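Local coordinates for exopolysaccharide biosynthesis protein (Pantoea stewartii subsp. stewartii DC283, PDB 6TGF) that modifies the glycan of the bacterial biofilm, probably by hydrolysis, and has a parallel beta-helix fold like that of bacteriophage tailspikes, at residues B[545-550]-B[627-632]; B[531-536]-B[660-665]; B[71-76]-B[101-106]. All coordinates share one frame; numbering follows the deposited sequence.

Contact 1. Residues B[545-550]-B[627-632]; sequences YELANL and TQVFIR
Residues 545-550 run antiparallel to residues 627-632, with an angle of 163° between their directions. Tyr545 and Ile631 form a hydrogen-bonded pair; Tyr545 N to Ile631 O and Ile631 N to Tyr545 O both measure 2.9 Å. Leu550 and Thr627 form a second such pair. Between them the register slips. Leu547 and Ala548 together stand opposite Val629: Leu547 N donates to Val629 O, and Val629 N donates to Ala548 O at 3.1 Å. This is a beta bulge, and it turns Leu547 toward the partner strand. Leu547 CD1 reaches Ile631 CG2 at 3.6 Å, the two side chains meeting at about a right angle. Leu550 CD1 touches Val629 CG2 from the same face.

Both strands lie inside a five-stranded antiparallel sheet. Val629 and Ile631 pack on Val595 and Ile593 of another antiparallel sheet, as in a beta sandwich.

The other face is more polar. Glu546 has CG anti to the backbone N (chi1 -172°), which carries its extended chain across the Phe630 ring. Glu546 CG lies over one face, 3.9 Å from the centroid of the Phe630 ring. Gln628 bends at chi2 and gives NE2 to Asn549 OD1 at 2.7 Å, approaching from above the carbonyl plane of Asn549. Asn549 ND2 is held in turn by Asp626 and Asp661.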
loop_
_atom_site.group_PDB
_atom_site.type_symbol
_atom_site.label_atom_id
_atom_site.label_comp_id
_atom_site.label_asym_id
_atom_site.label_seq_id
_atom_site.Cartn_x
_atom_site.Cartn_y
_atom_site.Cartn_z
ATOM N N TYR B 545 34.466 15.016 31.416
ATOM C CA TYR B 545 33.767 14.649 30.155
ATOM C C TYR B 545 33.545 15.913 29.318
ATOM O O TYR B 545 33.274 16.975 29.911
ATOM C CB TYR B 545 32.417 13.987 30.443
ATOM C CG TYR B 545 32.480 12.535 30.848
ATOM C CD1 TYR B 545 32.419 11.524 29.904
ATOM C CD2 TYR B 545 32.578 12.168 32.179
ATOM C CE1 TYR B 545 32.466 10.189 30.268
ATOM C CE2 TYR B 545 32.627 10.837 32.561
ATOM C CZ TYR B 545 32.571 9.842 31.603
ATOM O OH TYR B 545 32.619 8.529 31.974
ATOM N N GLU B 546 33.665 15.798 27.991
ATOM C CA GLU B 546 33.092 16.770 27.024
ATOM C C GLU B 546 31.665 16.311 26.709
ATOM O O GLU B 546 31.514 15.217 26.133
ATOM C CB GLU B 546 33.931 16.867 25.748
ATOM C CG GLU B 546 33.480 17.985 24.821
ATOM C CD GLU B 546 34.277 18.136 23.535
ATOM O OE1 GLU B 546 35.341 17.494 23.415
ATOM O OE2 GLU B 546 33.827 18.895 22.653
ATOM N N LEU B 547 30.661 17.099 27.106
ATOM C CA LEU B 547 29.228 16.786 26.864
ATOM C C LEU B 547 28.947 16.898 25.363
ATOM O O LEU B 547 28.654 15.859 24.741
ATOM C CB LEU B 547 28.339 17.739 27.672
ATOM C CG LEU B 547 28.350 17.542 29.188
ATOM C CD1 LEU B 547 27.338 18.460 29.852
ATOM C CD2 LEU B 547 28.071 16.094 29.568
ATOM N N ALA B 548 29.064 18.103 24.801
ATOM C CA ALA B 548 28.730 18.394 23.389
ATOM C C ALA B 548 29.303 19.748 22.962
ATOM O O ALA B 548 29.750 20.513 23.838
ATOM C CB ALA B 548 27.230 18.370 23.217
ATOM N N ASN B 549 29.292 20.006 21.651
ATOM C CA ASN B 549 29.427 21.361 21.055
ATOM C C ASN B 549 28.020 21.882 20.750
ATOM O O ASN B 549 27.314 21.234 19.954
ATOM C CB ASN B 549 30.293 21.363 19.793
ATOM C CG ASN B 549 30.330 22.718 19.120
ATOM O OD1 ASN B 549 30.859 23.678 19.677
ATOM N ND2 ASN B 549 29.763 22.810 17.928
ATOM N N LEU B 550 27.628 22.992 21.379
ATOM C CA LEU B 550 26.327 23.675 21.147
ATOM C C LEU B 550 26.494 24.691 20.013
ATOM O O LEU B 550 27.320 25.613 20.170
ATOM C CB LEU B 550 25.877 24.370 22.436
ATOM C CG LEU B 550 25.682 23.470 23.656
ATOM C CD1 LEU B 550 25.439 24.308 24.900
ATOM C CD2 LEU B 550 24.537 22.490 23.441
ATOM N N THR B 627 30.025 26.511 20.983
ATOM C CA THR B 627 30.396 26.441 22.424
ATOM C C THR B 627 30.524 24.973 22.850
ATOM O O THR B 627 29.485 24.285 22.885
ATOM C CB THR B 627 29.360 27.153 23.305
ATOM O OG1 THR B 627 29.082 28.436 22.746
ATOM C CG2 THR B 627 29.817 27.307 24.740
ATOM N N GLN B 628 31.743 24.515 23.161
ATOM C CA GLN B 628 31.999 23.184 23.779
ATOM C C GLN B 628 31.829 23.303 25.297
ATOM O O GLN B 628 32.396 24.248 25.875
ATOM C CB GLN B 628 33.400 22.664 23.448
ATOM C CG GLN B 628 33.590 22.303 21.982
ATOM C CD GLN B 628 34.223 23.425 21.196
ATOM O OE1 GLN B 628 35.362 23.813 21.444
ATOM N NE2 GLN B 628 33.485 23.948 20.230
ATOM N N VAL B 629 31.077 22.380 25.905
ATOM C CA VAL B 629 30.803 22.336 27.373
ATOM C C VAL B 629 31.450 21.074 27.952
ATOM O O VAL B 629 31.155 19.975 27.445
ATOM C CB VAL B 629 29.290 22.386 27.667
ATOM C CG1 VAL B 629 28.993 22.298 29.158
ATOM C CG2 VAL B 629 28.645 23.628 27.073
ATOM N N PHE B 630 32.304 21.242 28.967
ATOM C CA PHE B 630 32.947 20.155 29.749
ATOM C C PHE B 630 32.378 20.164 31.172
ATOM O O PHE B 630 32.094 21.260 31.696
ATOM C CB PHE B 630 34.468 20.328 29.775
ATOM C CG PHE B 630 35.150 20.198 28.436
ATOM C CD1 PHE B 630 35.094 21.226 27.508
ATOM C CD2 PHE B 630 35.866 19.055 28.111
ATOM C CE1 PHE B 630 35.726 21.109 26.279
ATOM C CE2 PHE B 630 36.501 18.942 26.883
ATOM C CZ PHE B 630 36.428 19.968 25.969
ATOM N N ILE B 631 32.210 18.981 31.771
ATOM C CA ILE B 631 31.771 18.813 33.189
ATOM C C ILE B 631 32.737 17.851 33.893
ATOM O O ILE B 631 33.097 16.820 33.292
ATOM C CB ILE B 631 30.303 18.343 33.283
ATOM C CG1 ILE B 631 30.064 16.980 32.627
ATOM C CG2 ILE B 631 29.368 19.399 32.715
ATOM C CD1 ILE B 631 28.858 16.247 33.170
ATOM N N ARG B 632 33.157 18.205 35.111
ATOM C CA ARG B 632 33.940 17.321 36.014
ATOM C C ARG B 632 32.945 16.440 36.774
ATOM O O ARG B 632 32.454 16.871 37.837
ATOM C CB ARG B 632 34.824 18.145 36.955
ATOM C CG ARG B 632 35.837 17.316 37.732
ATOM C CD ARG B 632 36.999 18.139 38.256
ATOM N NE ARG B 632 38.206 17.330 38.369
ATOM C CZ ARG B 632 38.728 16.863 39.502
ATOM N NH1 ARG B 632 38.164 17.125 40.670
ATOM N NH2 ARG B 632 39.828 16.131 39.462
#

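Contact 2. Residues B[531-536]-B[660-665]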
loop_
_atom_site.group_PDB
_atom_site.type_symbol
_atom_site.label_atom_id
_atom_site.label_comp_id
_atom_site.label_asym_id
_atom_site.label_seq_id
_atom_site.Cartn_x
_atom_site.Cartn_y
_atom_site.Cartn_z
ATOM N N SER B 531 17.275 10.111 28.853
ATOM C CA SER B 531 18.280 10.775 27.985
ATOM C C SER B 531 18.865 9.771 26.991
ATOM O O SER B 531 19.059 8.596 27.362
ATOM C CB SER B 531 19.364 11.420 28.802
ATOM O OG SER B 531 20.350 11.999 27.961
ATOM N N ARG B 532 19.137 10.251 25.776
ATOM C CA ARG B 532 19.963 9.581 24.739
ATOM C C ARG B 532 21.349 9.279 25.323
ATOM O O ARG B 532 21.999 8.329 24.844
ATOM C CB ARG B 532 20.041 10.504 23.520
ATOM C CG ARG B 532 20.570 9.866 22.243
ATOM C CD ARG B 532 20.206 10.732 21.050
ATOM N NE ARG B 532 21.295 10.890 20.096
ATOM C CZ ARG B 532 21.576 10.050 19.104
ATOM N NH1 ARG B 532 20.855 8.958 18.917
ATOM N NH2 ARG B 532 22.591 10.307 18.298
ATOM N N TRP B 533 21.765 10.055 26.332
ATOM C CA TRP B 533 23.132 10.063 26.915
ATOM C C TRP B 533 23.070 9.856 28.433
ATOM O O TRP B 533 22.622 10.781 29.138
ATOM C CB TRP B 533 23.822 11.381 26.553
ATOM C CG TRP B 533 23.708 11.722 25.099
ATOM C CD1 TRP B 533 24.269 11.050 24.054
ATOM C CD2 TRP B 533 22.964 12.812 24.524
ATOM N NE1 TRP B 533 23.934 11.649 22.869
ATOM C CE2 TRP B 533 23.137 12.734 23.125
ATOM C CE3 TRP B 533 22.182 13.848 25.048
ATOM C CZ2 TRP B 533 22.552 13.648 22.251
ATOM C CZ3 TRP B 533 21.604 14.753 24.183
ATOM C CH2 TRP B 533 21.790 14.652 22.803
ATOM N N LEU B 534 23.509 8.684 28.906
ATOM C CA LEU B 534 23.657 8.348 30.348
ATOM C C LEU B 534 25.149 8.177 30.657
ATOM O O LEU B 534 25.748 7.212 30.139
ATOM C CB LEU B 534 22.870 7.070 30.658
ATOM C CG LEU B 534 21.387 7.091 30.282
ATOM C CD1 LEU B 534 20.759 5.722 30.491
ATOM C CD2 LEU B 534 20.629 8.147 31.073
ATOM N N LEU B 535 25.719 9.088 31.456
ATOM C CA LEU B 535 27.161 9.107 31.831
ATOM C C LEU B 535 27.360 8.356 33.151
ATOM O O LEU B 535 26.558 8.569 34.082
ATOM C CB LEU B 535 27.635 10.560 31.951
ATOM C CG LEU B 535 27.717 11.338 30.640
ATOM C CD1 LEU B 535 28.124 12.781 30.893
ATOM C CD2 LEU B 535 28.687 10.677 29.671
ATOM N N GLU B 536 28.405 7.525 33.221
ATOM C CA GLU B 536 28.737 6.669 34.391
ATOM C C GLU B 536 30.150 7.003 34.885
ATOM O O GLU B 536 31.041 7.223 34.040
ATOM C CB GLU B 536 28.626 5.191 34.012
ATOM C CG GLU B 536 29.031 4.242 35.128
ATOM C CD GLU B 536 28.779 2.770 34.851
ATOM O OE1 GLU B 536 28.242 2.447 33.769
ATOM O OE2 GLU B 536 29.123 1.945 35.723
ATOM N N VAL B 660 22.996 20.078 18.827
ATOM C CA VAL B 660 23.783 19.483 19.945
ATOM C C VAL B 660 24.710 18.432 19.329
ATOM O O VAL B 660 24.250 17.298 19.093
ATOM C CB VAL B 660 22.874 18.894 21.043
ATOM C CG1 VAL B 660 23.663 18.114 22.085
ATOM C CG2 VAL B 660 22.041 19.976 21.715
ATOM N N ASP B 661 25.954 18.819 19.031
ATOM C CA ASP B 661 27.013 17.905 18.529
ATOM C C ASP B 661 27.512 17.082 19.717
ATOM O O ASP B 661 28.552 17.446 20.300
ATOM C CB ASP B 661 28.148 18.670 17.845
ATOM C CG ASP B 661 27.692 19.563 16.706
ATOM O OD1 ASP B 661 26.604 19.302 16.154
ATOM O OD2 ASP B 661 28.429 20.514 16.384
ATOM N N ALA B 662 26.765 16.034 20.073
ATOM C CA ALA B 662 27.014 15.172 21.250
ATOM C C ALA B 662 28.374 14.480 21.099
ATOM O O ALA B 662 28.591 13.820 20.063
ATOM C CB ALA B 662 25.894 14.174 21.408
ATOM N N LYS B 663 29.254 14.661 22.088
ATOM C CA LYS B 663 30.566 13.968 22.206
ATOM C C LYS B 663 30.469 12.955 23.351
ATOM O O LYS B 663 30.737 11.763 23.108
ATOM C CB LYS B 663 31.692 14.978 22.449
ATOM C CG LYS B 663 31.718 16.169 21.498
ATOM C CD LYS B 663 32.058 15.808 20.068
ATOM C CE LYS B 663 31.897 16.976 19.120
ATOM N NZ LYS B 663 32.018 16.552 17.706
ATOM N N MET B 664 30.100 13.431 24.546
ATOM C CA MET B 664 29.749 12.605 25.733
ATOM C C MET B 664 30.872 11.591 25.996
ATOM O O MET B 664 30.569 10.402 26.222
ATOM C CB MET B 664 28.415 11.889 25.483
ATOM C CG MET B 664 27.365 12.148 26.544
ATOM S SD MET B 664 26.880 13.885 26.730
ATOM C CE MET B 664 26.147 14.207 25.128
ATOM N N ALA B 665 32.125 12.062 25.974
ATOM C CA ALA B 665 33.359 11.242 26.018
ATOM C C ALA B 665 34.330 11.806 27.061
ATOM O O ALA B 665 34.307 13.032 27.285
ATOM C CB ALA B 665 33.993 11.214 24.650
#
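Trp533 and Met664 mark the nearest approach of the two backbones, with CA atoms 7.2 Å apart, and no hydrogen bond links the segments. Side chains bridge the gap. Met664 bends at both chi2 and chi3 (61° and 64°), which folds its methyl group back over the indole. Met664 CE lies over one face of the five-membered ring of Trp533, 3.6 Å from the centroid of that ring and close to the ring normal. Met664 SD stands obliquely to the same ring in a Met-aromatic contact. The opposite face of the Trp533 ring is backed by Arg532 CB.

Farther along the indole, Ala662 CB meets Trp533 CZ2 at 3.5 Å, and Val660 CG1 meets Trp533 CH2 at 4.0 Å. Both come in obliquely. Leu535 crosses Met664 at about a right angle, with Leu535 CD2 3.7 Å from Met664 CG.

The contact joins edge strands of two antiparallel sheets, 534-537 and 659-664. Met664 and Ala665 both face Glu546 in a G1 beta bulge, where the chain turns a corner. Asn527 of a second subunit packs on Trp533, and Arg532 makes a salt bridge to Asp521 of a third.

The cohesion across the two segments is therefore apolar and dispersive. It rests on methyl groups against the indole and on Leu535 against Met664, not on directional bonds.

Contact 3. Residues B[71-76]-B[101-106]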
loop_
_atom_site.group_PDB
_atom_site.type_symbol
_atom_site.label_atom_id
_atom_site.label_comp_id
_atom_site.label_asym_id
_atom_site.label_seq_id
_atom_site.Cartn_x
_atom_site.Cartn_y
_atom_site.Cartn_z
ATOM N N LEU B 71 -34.365 -25.664 -54.636
ATOM C CA LEU B 71 -34.855 -25.063 -53.366
ATOM C C LEU B 71 -36.371 -25.270 -53.257
ATOM O O LEU B 71 -37.082 -24.996 -54.246
ATOM C CB LEU B 71 -34.486 -23.575 -53.347
ATOM C CG LEU B 71 -34.970 -22.774 -52.136
ATOM C CD1 LEU B 71 -34.334 -23.282 -50.850
ATOM C CD2 LEU B 71 -34.682 -21.293 -52.320
ATOM N N TRP B 72 -36.833 -25.742 -52.095
ATOM C CA TRP B 72 -38.267 -25.937 -51.743
ATOM C C TRP B 72 -38.628 -25.027 -50.565
ATOM O O TRP B 72 -37.855 -24.995 -49.592
ATOM C CB TRP B 72 -38.547 -27.404 -51.394
ATOM C CG TRP B 72 -38.637 -28.341 -52.560
ATOM C CD1 TRP B 72 -39.750 -28.640 -53.291
ATOM C CD2 TRP B 72 -37.575 -29.143 -53.103
ATOM N NE1 TRP B 72 -39.452 -29.562 -54.258
ATOM C CE2 TRP B 72 -38.125 -29.893 -54.165
ATOM C CE3 TRP B 72 -36.217 -29.298 -52.802
ATOM C CZ2 TRP B 72 -37.361 -30.772 -54.930
ATOM C CZ3 TRP B 72 -35.464 -30.173 -53.553
ATOM C CH2 TRP B 72 -36.030 -30.899 -54.603
ATOM N N ILE B 73 -39.759 -24.323 -50.661
ATOM C CA ILE B 73 -40.388 -23.552 -49.548
ATOM C C ILE B 73 -41.757 -24.186 -49.275
ATOM O O ILE B 73 -42.657 -24.026 -50.120
ATOM C CB ILE B 73 -40.511 -22.052 -49.891
ATOM C CG1 ILE B 73 -39.254 -21.498 -50.569
ATOM C CG2 ILE B 73 -40.890 -21.247 -48.656
ATOM C CD1 ILE B 73 -38.017 -21.512 -49.701
ATOM N N GLY B 74 -41.893 -24.896 -48.151
ATOM C CA GLY B 74 -43.098 -25.677 -47.806
ATOM C C GLY B 74 -43.751 -25.194 -46.524
ATOM O O GLY B 74 -43.181 -24.303 -45.864
ATOM N N ARG B 75 -44.909 -25.770 -46.185
ATOM C CA ARG B 75 -45.686 -25.444 -44.960
ATOM C C ARG B 75 -44.851 -25.796 -43.725
ATOM O O ARG B 75 -44.187 -26.851 -43.743
ATOM C CB ARG B 75 -47.005 -26.221 -44.924
ATOM C CG ARG B 75 -47.967 -25.751 -43.840
ATOM C CD ARG B 75 -49.104 -26.715 -43.571
ATOM N NE ARG B 75 -49.261 -27.704 -44.627
ATOM C CZ ARG B 75 -48.928 -28.989 -44.536
ATOM N NH1 ARG B 75 -48.419 -29.483 -43.421
ATOM N NH2 ARG B 75 -49.117 -29.782 -45.574
ATOM N N ALA B 76 -44.904 -24.947 -42.695
ATOM C CA ALA B 76 -44.231 -25.157 -41.392
ATOM C C ALA B 76 -44.727 -26.470 -40.773
ATOM O O ALA B 76 -45.956 -26.619 -40.614
ATOM C CB ALA B 76 -44.486 -23.980 -40.483
ATOM N N ILE B 101 -43.647 -18.045 -58.651
ATOM C CA ILE B 101 -42.674 -18.962 -59.320
ATOM C C ILE B 101 -43.072 -20.407 -59.006
ATOM O O ILE B 101 -43.666 -20.643 -57.935
ATOM C CB ILE B 101 -41.211 -18.635 -58.936
ATOM C CG1 ILE B 101 -40.996 -18.451 -57.432
ATOM C CG2 ILE B 101 -40.720 -17.416 -59.701
ATOM C CD1 ILE B 101 -40.800 -19.732 -56.678
ATOM N N THR B 102 -42.789 -21.327 -59.933
ATOM C CA THR B 102 -43.051 -22.786 -59.806
ATOM C C THR B 102 -41.897 -23.439 -59.037
ATOM O O THR B 102 -40.731 -23.163 -59.381
ATOM C CB THR B 102 -43.230 -23.447 -61.178
ATOM O OG1 THR B 102 -42.301 -22.849 -62.082
ATOM C CG2 THR B 102 -44.633 -23.309 -61.726
ATOM N N GLN B 103 -42.218 -24.273 -58.044
ATOM C CA GLN B 103 -41.232 -25.035 -57.235
ATOM C C GLN B 103 -41.052 -26.421 -57.853
ATOM O O GLN B 103 -41.961 -26.929 -58.504
ATOM C CB GLN B 103 -41.699 -25.111 -55.783
ATOM C CG GLN B 103 -41.909 -23.745 -55.147
ATOM C CD GLN B 103 -42.004 -23.826 -53.644
ATOM O OE1 GLN B 103 -41.149 -24.409 -52.981
ATOM N NE2 GLN B 103 -43.050 -23.235 -53.092
ATOM N N PRO B 104 -39.881 -27.079 -57.681
ATOM C CA PRO B 104 -38.764 -26.522 -56.918
ATOM C C PRO B 104 -38.047 -25.376 -57.644
ATOM O O PRO B 104 -38.057 -25.360 -58.861
ATOM C CB PRO B 104 -37.809 -27.711 -56.765
ATOM C CG PRO B 104 -38.089 -28.569 -57.977
ATOM C CD PRO B 104 -39.573 -28.407 -58.233
ATOM N N ILE B 105 -37.448 -24.459 -56.879
ATOM C CA ILE B 105 -36.690 -23.284 -57.404
ATOM C C ILE B 105 -35.273 -23.751 -57.756
ATOM O O ILE B 105 -34.559 -24.206 -56.844
ATOM C CB ILE B 105 -36.682 -22.120 -56.392
ATOM C CG1 ILE B 105 -38.102 -21.754 -55.951
ATOM C CG2 ILE B 105 -35.932 -20.919 -56.957
ATOM C CD1 ILE B 105 -38.172 -20.659 -54.914
ATOM N N THR B 106 -34.897 -23.641 -59.033
ATOM C CA THR B 106 -33.565 -24.025 -59.570
ATOM C C THR B 106 -32.526 -22.995 -59.116
ATOM O O THR B 106 -32.740 -21.796 -59.375
ATOM C CB THR B 106 -33.604 -24.143 -61.098
ATOM O OG1 THR B 106 -34.614 -25.094 -61.439
ATOM C CG2 THR B 106 -32.284 -24.572 -61.697
#
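Leu71 and Ile105 form the tight end of this contact. They are an antiparallel hydrogen-bonded pair: Leu71 N to Ile105 O and Ile105 N to Leu71 O are both 2.7 Å. On one face of the sheet Leu71 CB lies 4.0 Å from Ile105 CB.

Before Ile105 the second backbone is a loop, and the Gln103 side chain does the bonding there. With its chain extended beyond CG, Gln103 accepts from Ile73 N at OE1 (2.7 Å, nearly straight at 173°). Its NE2 donates to Ile73 O at 3.1 Å, in the carbonyl plane and on a lone pair. Two bonds to one residue fix the rotation of the amide.

Within this chain strand 105-107 is the edge of a four-stranded antiparallel sheet, in the part of the chain matching the phage head-binding family. Leu71 and Ile73 turn to Leu51 and Ile50 of a second sheet.

The side nearer solvent carries Trp72 and Pro104, both partly exposed. Pro104, which follows a cis peptide bond, lays CB over one face of the indole, 3.4 Å from Trp72 CE2. The two side chains lie side by side and point the same way.

Overall arrangement
Contacts 1 and 2 lie side by side, with centres about 9 Å apart. Strands 543-551 and 659-664 are neighbours in one sheet, joined by backbone bonds, among them a probable one from Met664 N to Leu547 O (2.8 Å). Tyr545 OH also probably bonds to Glu536 O. Contact 1 is the buried one and relies on backbone pairing. Contact 2 is partly buried, purely apolar and close to the other subunits. Contact 3 lies on the other side of the chain's centre, toward the N-terminus, its centre about 116 Å from that of contact 1. It is again a backbone pairing, but at a partly exposed sheet edge, where a side-chain amide continues the bonding.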